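Long-range contact in putative modification methylase (Thermus thermophilus, PDB 2ZIE), which probably transfers a methyl group from S-adenosyl-L-methionine to the exocyclic N4 of cytosine in DNA: residues 129-134 with 172-177. Sequence-based numbering, arbitrary orientation.
Sequences DNLNPI and MQRKPG
Asp129 N donates to Arg174 O at 2.7 Å, and Arg174 N answers with a bond of 2.8 Å to Asp129 O, as expected of a hydrogen-bonded antiparallel pair. Farther along, the ladder slackens: Leu131 N reaches Met172 O (here selenomethionine) in a longer, more bent bond, and a water then joins Met172 N to Leu131 O, replacing a direct bond where strands 129-137 and 167-174 diverge.

The two faces differ in chemistry. On one, Leu131 CB meets Met172 CB at 4.0 Å, while Leu131 CD1 lies against Arg174 CB, the foot of an extended arginine. Asp129 shares this face; CG anti to the carbonyl carbon (chi1 -87°) brings OD2 within 3.3 Å of Pro176 CB, but its salt bridge is with Arg109 of the second subunit. On the other, the amides of Asn130 and Gln173 lie 22° from parallel; Asn130 ND2 donates to Val112 O of the second subunit, while OD1 takes a hydrogen bond from Gln120 NE2 on helix 115-125. Gln173 also packs on that helix, so an alanine here would probably leave a gap beside Gln120 and Cys123 and strip the Asn130 amide of its neighbour, though its own bonds would still hold it.

Backbone bonds thus join neighbouring strands of the methyltransferase sheet, while the Asp129 carboxylate and Asn130 ND2 tie strand 129-137 to the second subunit and Asn130 OD1 links it to helix 115-125.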
ATOM      1  N   ASP A 129      -4.594  -6.945  13.933  1.00 24.41           N
ATOM      2  CA  ASP A 129      -5.550  -5.943  13.495  1.00 25.10           C
ATOM      3  C   ASP A 129      -4.723  -4.993  12.641  1.00 25.87           C
ATOM      4  O   ASP A 129      -3.655  -4.545  13.052  1.00 27.25           O
ATOM      5  CB  ASP A 129      -6.120  -5.147  14.664  1.00 28.53           C
ATOM      6  CG  ASP A 129      -7.323  -5.809  15.297  1.00 32.26           C
ATOM      7  OD1 ASP A 129      -7.952  -6.681  14.654  1.00 34.90           O
ATOM      8  OD2 ASP A 129      -7.649  -5.433  16.442  1.00 34.17           O
ATOM      9  N   ASN A 130      -5.203  -4.682  11.452  1.00 25.11           N
ATOM     10  CA  ASN A 130      -4.472  -3.782  10.596  1.00 24.33           C
ATOM     11  C   ASN A 130      -4.783  -2.325  10.908  1.00 23.71           C
ATOM     12  O   ASN A 130      -5.928  -1.967  11.146  1.00 24.45           O
ATOM     13  CB  ASN A 130      -4.803  -4.061   9.136  1.00 24.85           C
ATOM     14  CG  ASN A 130      -4.073  -3.140   8.207  1.00 27.95           C
ATOM     15  OD1 ASN A 130      -2.849  -3.209   8.087  1.00 29.86           O
ATOM     16  ND2 ASN A 130      -4.809  -2.250   7.553  1.00 28.90           N
ATOM     17  N   LEU A 131      -3.745  -1.498  10.921  1.00 23.28           N
ATOM     18  CA  LEU A 131      -3.889  -0.069  11.151  1.00 23.86           C
ATOM     19  C   LEU A 131      -3.349   0.610   9.898  1.00 24.56           C
ATOM     20  O   LEU A 131      -2.645  -0.023   9.110  1.00 23.84           O
ATOM     21  CB  LEU A 131      -3.080   0.366  12.368  1.00 23.67           C
ATOM     22  CG  LEU A 131      -3.407  -0.342  13.687  1.00 25.74           C
ATOM     23  CD1 LEU A 131      -2.711   0.393  14.822  1.00 24.10           C
ATOM     24  CD2 LEU A 131      -4.905  -0.358  13.923  1.00 23.24           C
ATOM     25  N   ASN A 132      -3.681   1.881   9.692  1.00 24.97           N
ATOM     26  CA  ASN A 132      -3.183   2.566   8.504  1.00 26.07           C
ATOM     27  C   ASN A 132      -1.690   2.700   8.576  1.00 24.64           C
ATOM     28  O   ASN A 132      -1.139   3.078   9.604  1.00 26.15           O
ATOM     29  CB  ASN A 132      -3.804   3.946   8.332  1.00 27.87           C
ATOM     30  CG  ASN A 132      -5.120   3.889   7.613  1.00 32.40           C
ATOM     31  OD1 ASN A 132      -5.249   3.201   6.600  1.00 35.25           O
ATOM     32  ND2 ASN A 132      -6.109   4.609   8.127  1.00 35.21           N
ATOM     33  N   PRO A 133      -1.013   2.386   7.472  1.00 23.08           N
ATOM     34  CA  PRO A 133       0.445   2.462   7.396  1.00 22.53           C
ATOM     35  C   PRO A 133       0.925   3.886   7.159  1.00 20.71           C
ATOM     36  O   PRO A 133       0.168   4.744   6.732  1.00 22.60           O
ATOM     37  CB  PRO A 133       0.754   1.546   6.224  1.00 22.25           C
ATOM     38  CG  PRO A 133      -0.376   1.882   5.283  1.00 21.92           C
ATOM     39  CD  PRO A 133      -1.588   1.932   6.193  1.00 21.56           C
ATOM     40  N   ILE A 134       2.188   4.130   7.465  1.00 19.73           N
ATOM     41  CA  ILE A 134       2.777   5.426   7.238  1.00 18.26           C
ATOM     42  C   ILE A 134       3.599   5.240   5.978  1.00 18.65           C
ATOM     43  O   ILE A 134       4.243   4.202   5.788  1.00 17.53           O
ATOM     44  CB  ILE A 134       3.700   5.845   8.389  1.00 19.31           C
ATOM     45  CG1 ILE A 134       2.868   6.107   9.640  1.00 22.32           C
ATOM     46  CG2 ILE A 134       4.478   7.106   8.015  1.00 20.36           C
ATOM     47  CD1 ILE A 134       3.696   6.434  10.860  1.00 21.51           C
HETATM   48  N   MSE A 172       1.730  -1.360   9.988  1.00 24.14           N
HETATM   49  CA  MSE A 172       1.377  -1.345  11.389  1.00 25.95           C
HETATM   50  C   MSE A 172       0.327  -2.394  11.723  1.00 25.58           C
HETATM   51  O   MSE A 172      -0.826  -2.296  11.303  1.00 24.56           O
HETATM   52  CB  MSE A 172       0.850   0.023  11.754  1.00 31.19           C
HETATM   53  CG  MSE A 172       1.434   0.509  13.020  1.00 41.77           C
HETATM   54 SE   MSE A 172       2.534   2.082  12.652  1.00 48.92          SE
HETATM   55  CE  MSE A 172       1.097   3.397  13.124  1.00 45.51           C
ATOM     56  N   GLN A 173       0.726  -3.385  12.509  1.00 23.88           N
ATOM     57  CA  GLN A 173      -0.173  -4.468  12.873  1.00 23.37           C
ATOM     58  C   GLN A 173      -0.309  -4.529  14.372  1.00 24.26           C
ATOM     59  O   GLN A 173       0.669  -4.688  15.102  1.00 25.05           O
ATOM     60  CB  GLN A 173       0.365  -5.790  12.324  1.00 22.89           C
ATOM     61  CG  GLN A 173       0.618  -5.751  10.831  1.00 20.59           C
ATOM     62  CD  GLN A 173      -0.638  -5.446  10.047  1.00 23.23           C
ATOM     63  OE1 GLN A 173      -0.641  -4.581   9.173  1.00 24.82           O
ATOM     64  NE2 GLN A 173      -1.717  -6.158  10.355  1.00 23.61           N
ATOM     65  N   ARG A 174      -1.542  -4.411  14.831  1.00 24.30           N
ATOM     66  CA  ARG A 174      -1.807  -4.402  16.251  1.00 25.01           C
ATOM     67  C   ARG A 174      -2.408  -5.690  16.788  1.00 24.77           C
ATOM     68  O   ARG A 174      -3.231  -6.328  16.140  1.00 23.16           O
ATOM     69  CB  ARG A 174      -2.734  -3.225  16.557  1.00 26.33           C
ATOM     70  CG  ARG A 174      -3.114  -3.058  18.003  1.00 26.22           C
ATOM     71  CD  ARG A 174      -3.906  -1.783  18.181  1.00 27.32           C
ATOM     72  NE  ARG A 174      -4.094  -1.497  19.597  1.00 31.45           N
ATOM     73  CZ  ARG A 174      -4.994  -2.096  20.375  1.00 33.95           C
ATOM     74  NH1 ARG A 174      -5.811  -3.022  19.873  1.00 32.63           N
ATOM     75  NH2 ARG A 174      -5.060  -1.784  21.665  1.00 35.87           N
ATOM     76  N   LYS A 175      -1.974  -6.072  17.981  1.00 26.07           N
ATOM     77  CA  LYS A 175      -2.515  -7.252  18.641  1.00 28.86           C
ATOM     78  C   LYS A 175      -3.666  -6.758  19.513  1.00 30.58           C
ATOM     79  O   LYS A 175      -3.486  -5.885  20.363  1.00 29.82           O
ATOM     80  CB  LYS A 175      -1.463  -7.915  19.521  1.00 28.15           C
ATOM     81  CG  LYS A 175      -1.945  -9.200  20.131  1.00 28.19           C
ATOM     82  CD  LYS A 175      -0.878  -9.840  20.987  1.00 29.36           C
ATOM     83  CE  LYS A 175      -1.388 -11.131  21.600  1.00 26.93           C
ATOM     84  NZ  LYS A 175      -0.325 -11.789  22.395  1.00 28.41           N
ATOM     85  N   PRO A 176      -4.871  -7.292  19.297  1.00 33.07           N
ATOM     86  CA  PRO A 176      -6.030  -6.868  20.093  1.00 37.26           C
ATOM     87  C   PRO A 176      -6.087  -7.552  21.451  1.00 40.42           C
ATOM     88  O   PRO A 176      -5.174  -8.284  21.824  1.00 40.88           O
ATOM     89  CB  PRO A 176      -7.202  -7.262  19.207  1.00 35.75           C
ATOM     90  CG  PRO A 176      -6.711  -8.540  18.591  1.00 34.05           C
ATOM     91  CD  PRO A 176      -5.275  -8.214  18.221  1.00 33.52           C
ATOM     92  N   GLY A 177      -7.155  -7.305  22.200  1.00 45.72           N
ATOM     93  CA  GLY A 177      -7.293  -7.959  23.495  1.00 51.56           C
ATOM     94  C   GLY A 177      -7.300  -7.081  24.732  1.00 54.21           C
ATOM     95  O   GLY A 177      -7.759  -7.494  25.800  1.00 55.06           O
TER
HETATM   96  O   HOH W   1      -0.324  -1.209   8.073  1.00 32.47           O